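Local coordinates for membrane protein (Acinetobacter baumannii AB307-0294, PDB 5DL5) that forms a beta-barrel channel of the OprD porin family in the outer membrane and probably lets small molecules, antibiotics among them, pass through, at residues 320-328 against 412-420; 349-360 against 373-384. All blocks are in the same frame, centred on the assembly; numbering follows the deposited sequence.

Contact 1. Residues 320-328 against 412-420; sequences NSYMSDFIG and YIGDTNEWR. With C8E ((hydroxyethyloxy)tri(ethyloxy)octane), chain B.
Y412 reaches across to the loop 320-328 and takes a hydrogen bond on its hydroxyl. The backbone N of D325 gives it to Y412 OH over 3.0 Å, and the bond is almost straight at 176°. S324 OG lies at the ring edge, 3.4 Å from Y412 CE2. The side chains of I327 and Y412 cross at about a right angle, with I327 CD1 4.0 Å from Y412 CE1.

M323 makes the apolar half. Its CG stands anti to the backbone N (chi1 175°), which carries the thioether over to 412-420. M323 SD lies 3.8 Å from T416 CG2 at the start of the strand, and CE also meets I413 CG2 in the loop before it. Nearer the backbone, M323 CB and CG pack on the carboxylate of E418.

R420 spans the gap through the bound detergent C8E. Its NH2 donates to C8E O21 at 2.7 Å, and that oxygen donates in turn to Y322 O at 2.9 Å. R420 also forms a salt bridge with E418, with NE 3.0 Å from E418 OE1. R41 is a second cation on E418, so the carboxylate probably stays charged.

Within the loop S324 OG accepts from F326 N, an ST turn. E374 also bonds S324 OG, and E376 takes the backbone N of M323 and S324. The loop thus lies against strands 371-384 and 394-404, facing strand 416-428 and its neighbour 29-43.

Contact 2. Residues 349-360 against 373-384; sequences PGLNWTTAFVYG and QEREFFNQVKYT
W353 lies alongside N379, with the indole and amide planes only 8° apart. Its NE1 donates to N379 OD1 at 3.1 Å, in the carbonyl plane and on a lone pair. T355 OG1 donates to the same oxygen at 2.7 Å, from above the amide plane. Two donors therefore grip one acceptor. T355 can do this because OG1 stands anti to the backbone N (chi1 -169°), on the side of N379.

F377 comes next on this face. Its CE1 lies 3.2 Å from T355 OG1, and the ND2 of N379 sits over one face of its ring, toward the rim. At one end Y359 OH donates to Q373 OE1 at 2.6 Å, again from above the amide plane. R375 brings CB to the edge of the Y359 ring and CD to the edge of the F357 ring. Toward the other end L351 CD1 packs on V381 CG1 at 3.6 Å.

The other face carries N352, T354, A356, V358, E374, E376, F378, Q380 and K382. T354 CG2 meets the edge of the F378 ring at CE2, 4.0 Å away. T354 OG1 turns to N339, while E374 and E376 bond Y402 and S400.

The backbones form an antiparallel hairpin at 176°. Pairs such as A356 with F378 exchange two hydrogen bonds, and F378 N reaches A356 O at 2.9 Å. The chemistry splits by face: largely aromatic and aliphatic side chains beside W353, consistent with the outer surface of a membrane barrel, and a mixed, more polar face with E374, E376, Q380 and K382, which probably looks into the barrel, where the two acids bind the loop 320-328.

The centres of the two contacts lie about 13 Å apart, on the same side of the chain's centre. Along the chain, 320-328 comes first, then the hairpin 349-360 and 373-384, then 412-420. Contact 1 thus brackets contact 2 in sequence. Contact 2 is a neighbouring-strand pair of the barrel wall. Contact 1 joins a loop between strands 289-300 and 332-341 to strand 416-428, two strands beyond 371-384. The contacts touch through two acids of the hairpin, which meet the turn of the loop. One loop is thereby held to separate parts of the wall. This is consistent with a loop that narrows the channel, as in other porins.

Contact 1. Residues 320-328 against 412-420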
# COMPACT_ATOMS: atom_id res chain seq x y z
N ASN A 320 9.80 -7.50 1.95
CA ASN A 320 9.45 -8.90 1.56
C ASN A 320 7.95 -8.98 1.46
O ASN A 320 7.23 -9.58 2.31
CB ASN A 320 9.96 -9.95 2.49
CG ASN A 320 11.49 -10.01 2.54
OD1 ASN A 320 12.19 -9.30 1.82
ND2 ASN A 320 12.01 -10.84 3.43
N SER A 321 7.49 -8.45 0.33
CA SER A 321 6.09 -8.13 0.13
C SER A 321 5.81 -8.10 -1.36
O SER A 321 6.21 -7.15 -2.03
CB SER A 321 5.74 -6.72 0.68
OG SER A 321 4.29 -6.59 0.64
N TYR A 322 5.16 -9.13 -1.85
CA TYR A 322 4.79 -9.27 -3.28
C TYR A 322 3.37 -9.80 -3.30
O TYR A 322 2.51 -9.09 -2.87
CB TYR A 322 5.79 -10.19 -4.07
CG TYR A 322 7.20 -9.59 -4.18
CD1 TYR A 322 7.48 -8.59 -5.14
CD2 TYR A 322 8.22 -9.96 -3.28
CE1 TYR A 322 8.72 -7.96 -5.19
CE2 TYR A 322 9.46 -9.35 -3.32
CZ TYR A 322 9.74 -8.42 -4.34
OH TYR A 322 10.99 -7.87 -4.42
N MET A 323 3.08 -11.03 -3.68
CA MET A 323 1.71 -11.51 -3.53
C MET A 323 1.55 -11.83 -2.03
O MET A 323 0.63 -11.36 -1.41
CB MET A 323 1.38 -12.70 -4.38
CG MET A 323 -0.04 -13.16 -4.03
SD MET A 323 -0.47 -14.64 -4.91
CE MET A 323 0.53 -15.87 -4.12
N SER A 324 2.45 -12.63 -1.44
CA SER A 324 2.45 -12.78 0.02
C SER A 324 3.23 -11.68 0.66
O SER A 324 4.20 -11.18 0.10
CB SER A 324 3.09 -14.15 0.44
OG SER A 324 3.30 -14.18 1.81
N ASP A 325 2.83 -11.30 1.87
CA ASP A 325 3.54 -10.27 2.59
C ASP A 325 4.45 -10.80 3.68
O ASP A 325 5.08 -9.98 4.40
CB ASP A 325 2.57 -9.34 3.23
CG ASP A 325 1.86 -8.47 2.18
OD1 ASP A 325 2.50 -7.90 1.29
OD2 ASP A 325 0.67 -8.31 2.34
N PHE A 326 4.54 -12.11 3.86
CA PHE A 326 5.59 -12.67 4.83
C PHE A 326 5.39 -12.09 6.23
O PHE A 326 6.28 -11.65 6.90
CB PHE A 326 7.04 -12.57 4.28
CG PHE A 326 7.20 -13.37 2.96
CD1 PHE A 326 6.80 -12.84 1.74
CD2 PHE A 326 7.64 -14.69 2.98
CE1 PHE A 326 6.83 -13.63 0.55
CE2 PHE A 326 7.73 -15.49 1.81
CZ PHE A 326 7.25 -14.96 0.60
N ILE A 327 4.14 -12.24 6.65
CA ILE A 327 3.57 -11.55 7.85
C ILE A 327 2.95 -12.52 8.79
O ILE A 327 2.30 -12.13 9.71
CB ILE A 327 2.43 -10.53 7.46
CG1 ILE A 327 1.35 -11.23 6.60
CG2 ILE A 327 3.05 -9.25 6.96
CD1 ILE A 327 0.11 -10.35 6.30
N GLY A 328 3.21 -13.79 8.66
CA GLY A 328 2.75 -14.79 9.59
C GLY A 328 3.38 -14.65 10.99
O GLY A 328 4.44 -14.02 11.21
N TYR A 412 -4.06 -18.69 4.82
CA TYR A 412 -3.48 -17.46 4.28
C TYR A 412 -3.84 -17.29 2.81
O TYR A 412 -4.91 -16.84 2.55
CB TYR A 412 -1.97 -17.34 4.54
CG TYR A 412 -1.35 -15.99 4.16
CD1 TYR A 412 -1.80 -14.79 4.74
CD2 TYR A 412 -0.39 -15.91 3.23
CE1 TYR A 412 -1.25 -13.59 4.40
CE2 TYR A 412 0.15 -14.72 2.86
CZ TYR A 412 -0.28 -13.56 3.43
OH TYR A 412 0.37 -12.46 3.07
N ILE A 413 -3.04 -17.71 1.86
CA ILE A 413 -3.38 -17.63 0.44
C ILE A 413 -3.48 -19.00 -0.15
O ILE A 413 -4.43 -19.35 -0.77
CB ILE A 413 -2.32 -16.80 -0.34
CG1 ILE A 413 -2.39 -15.29 0.13
CG2 ILE A 413 -2.59 -16.86 -1.83
CD1 ILE A 413 -1.17 -14.45 -0.27
N GLY A 414 -2.48 -19.85 0.03
CA GLY A 414 -2.64 -21.18 -0.58
C GLY A 414 -1.76 -21.24 -1.85
O GLY A 414 -1.43 -20.18 -2.40
N ASP A 415 -1.40 -22.45 -2.32
CA ASP A 415 -0.57 -22.53 -3.50
C ASP A 415 -1.25 -21.81 -4.69
O ASP A 415 -2.45 -22.07 -4.92
CB ASP A 415 -0.33 -23.96 -3.92
CG ASP A 415 0.53 -24.73 -2.95
OD1 ASP A 415 1.02 -24.22 -1.96
OD2 ASP A 415 0.78 -25.86 -3.24
N THR A 416 -0.49 -21.03 -5.46
CA THR A 416 -1.01 -20.11 -6.46
C THR A 416 0.00 -19.74 -7.50
O THR A 416 1.17 -19.53 -7.19
CB THR A 416 -1.39 -18.75 -5.77
OG1 THR A 416 -2.44 -18.97 -4.83
CG2 THR A 416 -1.81 -17.68 -6.77
N ASN A 417 -0.49 -19.59 -8.71
CA ASN A 417 0.13 -18.97 -9.82
C ASN A 417 -0.74 -17.73 -10.07
O ASN A 417 -1.89 -17.86 -10.51
CB ASN A 417 0.10 -19.95 -11.04
CG ASN A 417 0.78 -21.34 -10.70
OD1 ASN A 417 1.54 -21.48 -9.72
ND2 ASN A 417 0.48 -22.36 -11.49
N GLU A 418 -0.14 -16.59 -9.96
CA GLU A 418 -0.83 -15.31 -10.04
C GLU A 418 -0.29 -14.59 -11.25
O GLU A 418 0.91 -14.55 -11.45
CB GLU A 418 -0.57 -14.39 -8.86
CG GLU A 418 -1.28 -13.01 -9.01
CD GLU A 418 -1.15 -12.04 -7.81
OE1 GLU A 418 -0.10 -11.53 -7.57
OE2 GLU A 418 -2.16 -11.73 -7.13
N TRP A 419 -1.16 -13.99 -12.04
CA TRP A 419 -0.71 -12.98 -13.03
C TRP A 419 -1.42 -11.66 -12.78
O TRP A 419 -2.66 -11.70 -12.54
CB TRP A 419 -1.10 -13.38 -14.42
CG TRP A 419 -0.25 -14.45 -14.96
CD1 TRP A 419 -0.50 -15.78 -14.91
CD2 TRP A 419 0.95 -14.29 -15.76
NE1 TRP A 419 0.48 -16.45 -15.53
CE2 TRP A 419 1.39 -15.59 -16.08
CE3 TRP A 419 1.69 -13.19 -16.21
CZ2 TRP A 419 2.54 -15.83 -16.86
CZ3 TRP A 419 2.87 -13.42 -16.93
CH2 TRP A 419 3.28 -14.74 -17.25
N ARG A 420 -0.71 -10.56 -13.00
CA ARG A 420 -1.29 -9.19 -12.97
C ARG A 420 -0.78 -8.42 -14.12
O ARG A 420 0.42 -8.41 -14.40
CB ARG A 420 -1.02 -8.33 -11.75
CG ARG A 420 -1.20 -9.00 -10.44
CD ARG A 420 -0.99 -7.98 -9.30
NE ARG A 420 -1.01 -8.75 -8.09
CZ ARG A 420 -0.69 -8.29 -6.86
NH1 ARG A 420 -0.43 -6.98 -6.61
NH2 ARG A 420 -0.65 -9.15 -5.88
C6 C8E B . -13.76 -10.29 -0.76
C7 C8E B . -12.98 -10.67 -2.06
C8 C8E B . -12.36 -12.09 -2.09
O9 C8E B . -11.08 -12.19 -2.80
C10 C8E B . -10.11 -12.69 -1.89
C11 C8E B . -9.51 -11.53 -1.07
O12 C8E B . -8.26 -11.87 -0.51
C13 C8E B . -7.20 -12.17 -1.43
C14 C8E B . -6.36 -10.94 -1.68
O15 C8E B . -4.96 -11.15 -1.52
C16 C8E B . -4.46 -11.68 -0.28
C17 C8E B . -3.10 -11.01 -0.10
O18 C8E B . -2.61 -10.73 -1.45
C19 C8E B . -1.88 -9.51 -1.59
C20 C8E B . -1.31 -9.44 -3.00
O21 C8E B . -0.31 -8.42 -3.28

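Contact 2. Residues 349-360 against 373-384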
# COMPACT_ATOMS: atom_id res chain seq x y z
N PRO A 349 14.93 2.06 -23.95
CA PRO A 349 14.69 2.95 -22.83
C PRO A 349 13.26 2.77 -22.31
O PRO A 349 12.30 2.44 -23.09
CB PRO A 349 14.93 4.35 -23.41
CG PRO A 349 15.75 4.14 -24.61
CD PRO A 349 15.36 2.80 -25.17
N GLY A 350 13.15 2.87 -20.99
CA GLY A 350 11.97 2.61 -20.28
C GLY A 350 11.52 1.19 -20.07
O GLY A 350 10.44 1.03 -19.49
N LEU A 351 12.29 0.17 -20.50
CA LEU A 351 11.98 -1.25 -20.18
C LEU A 351 12.79 -1.69 -18.98
O LEU A 351 14.00 -1.45 -18.97
CB LEU A 351 12.26 -2.14 -21.41
CG LEU A 351 12.00 -3.64 -21.23
CD1 LEU A 351 10.53 -3.91 -21.15
CD2 LEU A 351 12.55 -4.44 -22.39
N ASN A 352 12.13 -2.25 -17.95
CA ASN A 352 12.76 -2.72 -16.71
C ASN A 352 12.28 -4.13 -16.37
O ASN A 352 11.10 -4.48 -16.62
CB ASN A 352 12.38 -1.84 -15.48
CG ASN A 352 12.87 -0.41 -15.61
OD1 ASN A 352 12.09 0.52 -15.41
ND2 ASN A 352 14.14 -0.22 -15.91
N TRP A 353 13.14 -4.90 -15.72
CA TRP A 353 12.79 -6.28 -15.31
C TRP A 353 13.24 -6.46 -13.85
O TRP A 353 14.39 -6.08 -13.51
CB TRP A 353 13.43 -7.31 -16.26
CG TRP A 353 13.36 -8.75 -15.77
CD1 TRP A 353 12.25 -9.40 -15.30
CD2 TRP A 353 14.44 -9.71 -15.70
NE1 TRP A 353 12.56 -10.67 -14.96
CE2 TRP A 353 13.89 -10.90 -15.20
CE3 TRP A 353 15.80 -9.69 -16.06
CZ2 TRP A 353 14.67 -12.08 -14.95
CZ3 TRP A 353 16.60 -10.86 -15.81
CH2 TRP A 353 16.01 -12.03 -15.26
N THR A 354 12.37 -7.02 -13.04
CA THR A 354 12.63 -7.34 -11.66
C THR A 354 12.35 -8.82 -11.48
O THR A 354 11.29 -9.35 -11.98
CB THR A 354 11.74 -6.54 -10.66
OG1 THR A 354 12.25 -5.24 -10.59
CG2 THR A 354 11.93 -7.09 -9.20
N THR A 355 13.30 -9.52 -10.87
CA THR A 355 13.05 -10.94 -10.50
C THR A 355 13.42 -11.03 -9.02
O THR A 355 14.37 -10.38 -8.58
CB THR A 355 13.72 -11.95 -11.47
OG1 THR A 355 13.23 -13.27 -11.23
CG2 THR A 355 15.21 -12.01 -11.28
N ALA A 356 12.69 -11.83 -8.26
CA ALA A 356 12.96 -11.99 -6.88
C ALA A 356 12.50 -13.36 -6.40
O ALA A 356 11.60 -14.00 -6.98
CB ALA A 356 12.21 -10.89 -6.08
N PHE A 357 13.16 -13.81 -5.35
CA PHE A 357 12.84 -15.04 -4.64
C PHE A 357 12.79 -14.73 -3.13
O PHE A 357 13.69 -14.09 -2.68
CB PHE A 357 13.84 -16.10 -4.91
CG PHE A 357 13.60 -17.34 -4.13
CD1 PHE A 357 12.58 -18.20 -4.48
CD2 PHE A 357 14.39 -17.65 -3.01
CE1 PHE A 357 12.30 -19.34 -3.75
CE2 PHE A 357 14.15 -18.83 -2.28
CZ PHE A 357 13.09 -19.66 -2.66
N VAL A 358 11.68 -15.09 -2.46
CA VAL A 358 11.50 -14.86 -1.05
C VAL A 358 11.07 -16.19 -0.39
O VAL A 358 10.23 -16.95 -0.96
CB VAL A 358 10.39 -13.81 -0.74
CG1 VAL A 358 10.44 -13.51 0.77
CG2 VAL A 358 10.62 -12.57 -1.60
N TYR A 359 11.74 -16.51 0.72
CA TYR A 359 11.50 -17.80 1.42
C TYR A 359 11.18 -17.42 2.84
O TYR A 359 12.00 -16.69 3.50
CB TYR A 359 12.78 -18.69 1.32
CG TYR A 359 12.62 -19.98 2.02
CD1 TYR A 359 11.76 -21.01 1.51
CD2 TYR A 359 13.28 -20.21 3.20
CE1 TYR A 359 11.57 -22.20 2.21
CE2 TYR A 359 13.11 -21.37 3.91
CZ TYR A 359 12.26 -22.36 3.45
OH TYR A 359 12.21 -23.49 4.24
N GLY A 360 10.11 -18.00 3.37
CA GLY A 360 9.59 -17.68 4.70
C GLY A 360 9.47 -18.94 5.49
O GLY A 360 9.10 -19.96 4.93
N GLN A 373 5.93 -22.87 6.32
CA GLN A 373 6.82 -22.18 5.39
C GLN A 373 6.08 -21.77 4.15
O GLN A 373 5.10 -22.37 3.81
CB GLN A 373 7.95 -23.18 4.91
CG GLN A 373 8.73 -23.71 6.06
CD GLN A 373 9.45 -24.97 5.74
OE1 GLN A 373 10.65 -24.99 5.73
NE2 GLN A 373 8.70 -26.04 5.48
N GLU A 374 6.67 -20.83 3.44
CA GLU A 374 6.15 -20.41 2.17
C GLU A 374 7.30 -19.87 1.32
O GLU A 374 8.35 -19.47 1.85
CB GLU A 374 5.14 -19.27 2.37
CG GLU A 374 5.69 -18.02 3.00
CD GLU A 374 4.60 -16.91 3.24
OE1 GLU A 374 4.73 -16.07 4.16
OE2 GLU A 374 3.58 -16.83 2.47
N ARG A 375 7.11 -19.94 0.01
CA ARG A 375 8.00 -19.26 -0.87
C ARG A 375 7.32 -18.70 -2.11
O ARG A 375 6.36 -19.29 -2.61
CB ARG A 375 9.08 -20.26 -1.36
CG ARG A 375 8.60 -21.26 -2.33
CD ARG A 375 9.74 -22.21 -2.68
NE ARG A 375 9.25 -23.10 -3.67
CZ ARG A 375 8.74 -24.30 -3.44
NH1 ARG A 375 8.71 -24.82 -2.20
NH2 ARG A 375 8.24 -24.98 -4.48
N GLU A 376 7.98 -17.69 -2.65
CA GLU A 376 7.49 -16.98 -3.77
C GLU A 376 8.59 -16.61 -4.73
O GLU A 376 9.60 -16.02 -4.32
CB GLU A 376 6.77 -15.66 -3.30
CG GLU A 376 5.94 -15.06 -4.42
CD GLU A 376 5.07 -13.86 -3.98
OE1 GLU A 376 4.68 -13.09 -4.91
OE2 GLU A 376 4.76 -13.65 -2.75
N PHE A 377 8.38 -16.98 -5.96
CA PHE A 377 9.18 -16.55 -7.14
C PHE A 377 8.39 -15.48 -7.97
O PHE A 377 7.27 -15.74 -8.49
CB PHE A 377 9.57 -17.73 -8.05
CG PHE A 377 10.54 -17.33 -9.19
CD1 PHE A 377 11.65 -16.48 -8.96
CD2 PHE A 377 10.34 -17.81 -10.54
CE1 PHE A 377 12.52 -16.13 -10.01
CE2 PHE A 377 11.24 -17.47 -11.58
CZ PHE A 377 12.31 -16.65 -11.33
N PHE A 378 8.95 -14.28 -8.04
CA PHE A 378 8.24 -13.12 -8.64
C PHE A 378 9.01 -12.62 -9.87
O PHE A 378 10.29 -12.53 -9.84
CB PHE A 378 8.24 -12.03 -7.54
CG PHE A 378 7.76 -10.66 -8.05
CD1 PHE A 378 6.38 -10.41 -8.14
CD2 PHE A 378 8.65 -9.68 -8.43
CE1 PHE A 378 5.93 -9.14 -8.60
CE2 PHE A 378 8.20 -8.46 -8.98
CZ PHE A 378 6.86 -8.17 -9.00
N ASN A 379 8.29 -12.28 -10.95
CA ASN A 379 8.88 -11.57 -12.06
C ASN A 379 7.96 -10.45 -12.48
O ASN A 379 6.72 -10.63 -12.51
CB ASN A 379 9.14 -12.47 -13.24
CG ASN A 379 10.31 -13.39 -12.99
OD1 ASN A 379 11.43 -13.05 -13.28
ND2 ASN A 379 10.03 -14.57 -12.37
N GLN A 380 8.55 -9.30 -12.76
CA GLN A 380 7.81 -8.22 -13.35
C GLN A 380 8.60 -7.60 -14.46
O GLN A 380 9.76 -7.33 -14.33
CB GLN A 380 7.44 -7.14 -12.30
CG GLN A 380 6.73 -5.96 -12.96
CD GLN A 380 6.11 -5.04 -11.91
OE1 GLN A 380 5.11 -5.35 -11.28
NE2 GLN A 380 6.74 -3.93 -11.70
N VAL A 381 7.97 -7.44 -15.59
CA VAL A 381 8.47 -6.60 -16.63
C VAL A 381 7.56 -5.37 -16.75
O VAL A 381 6.30 -5.47 -16.75
CB VAL A 381 8.47 -7.32 -17.97
CG1 VAL A 381 8.82 -6.36 -19.11
CG2 VAL A 381 9.46 -8.47 -17.94
N LYS A 382 8.21 -4.25 -16.90
CA LYS A 382 7.52 -2.99 -17.01
C LYS A 382 8.08 -2.17 -18.15
O LYS A 382 9.34 -2.11 -18.31
CB LYS A 382 7.64 -2.21 -15.69
CG LYS A 382 6.86 -0.89 -15.80
CD LYS A 382 6.56 -0.18 -14.47
CE LYS A 382 5.50 0.85 -14.80
NZ LYS A 382 5.07 1.54 -13.58
N TYR A 383 7.22 -1.57 -18.96
CA TYR A 383 7.61 -0.61 -20.00
C TYR A 383 6.89 0.73 -19.77
O TYR A 383 5.64 0.74 -19.67
CB TYR A 383 7.22 -1.16 -21.39
CG TYR A 383 7.55 -0.22 -22.42
CD1 TYR A 383 8.90 0.15 -22.64
CD2 TYR A 383 6.58 0.41 -23.17
CE1 TYR A 383 9.24 1.12 -23.56
CE2 TYR A 383 6.93 1.35 -24.11
CZ TYR A 383 8.24 1.71 -24.29
OH TYR A 383 8.56 2.65 -25.26
N THR A 384 7.64 1.84 -19.77
CA THR A 384 7.09 3.19 -19.68
C THR A 384 7.46 3.91 -20.91
O THR A 384 8.63 3.85 -21.31
CB THR A 384 7.63 3.91 -18.42
OG1 THR A 384 7.27 3.09 -17.35
CG2 THR A 384 6.98 5.24 -18.13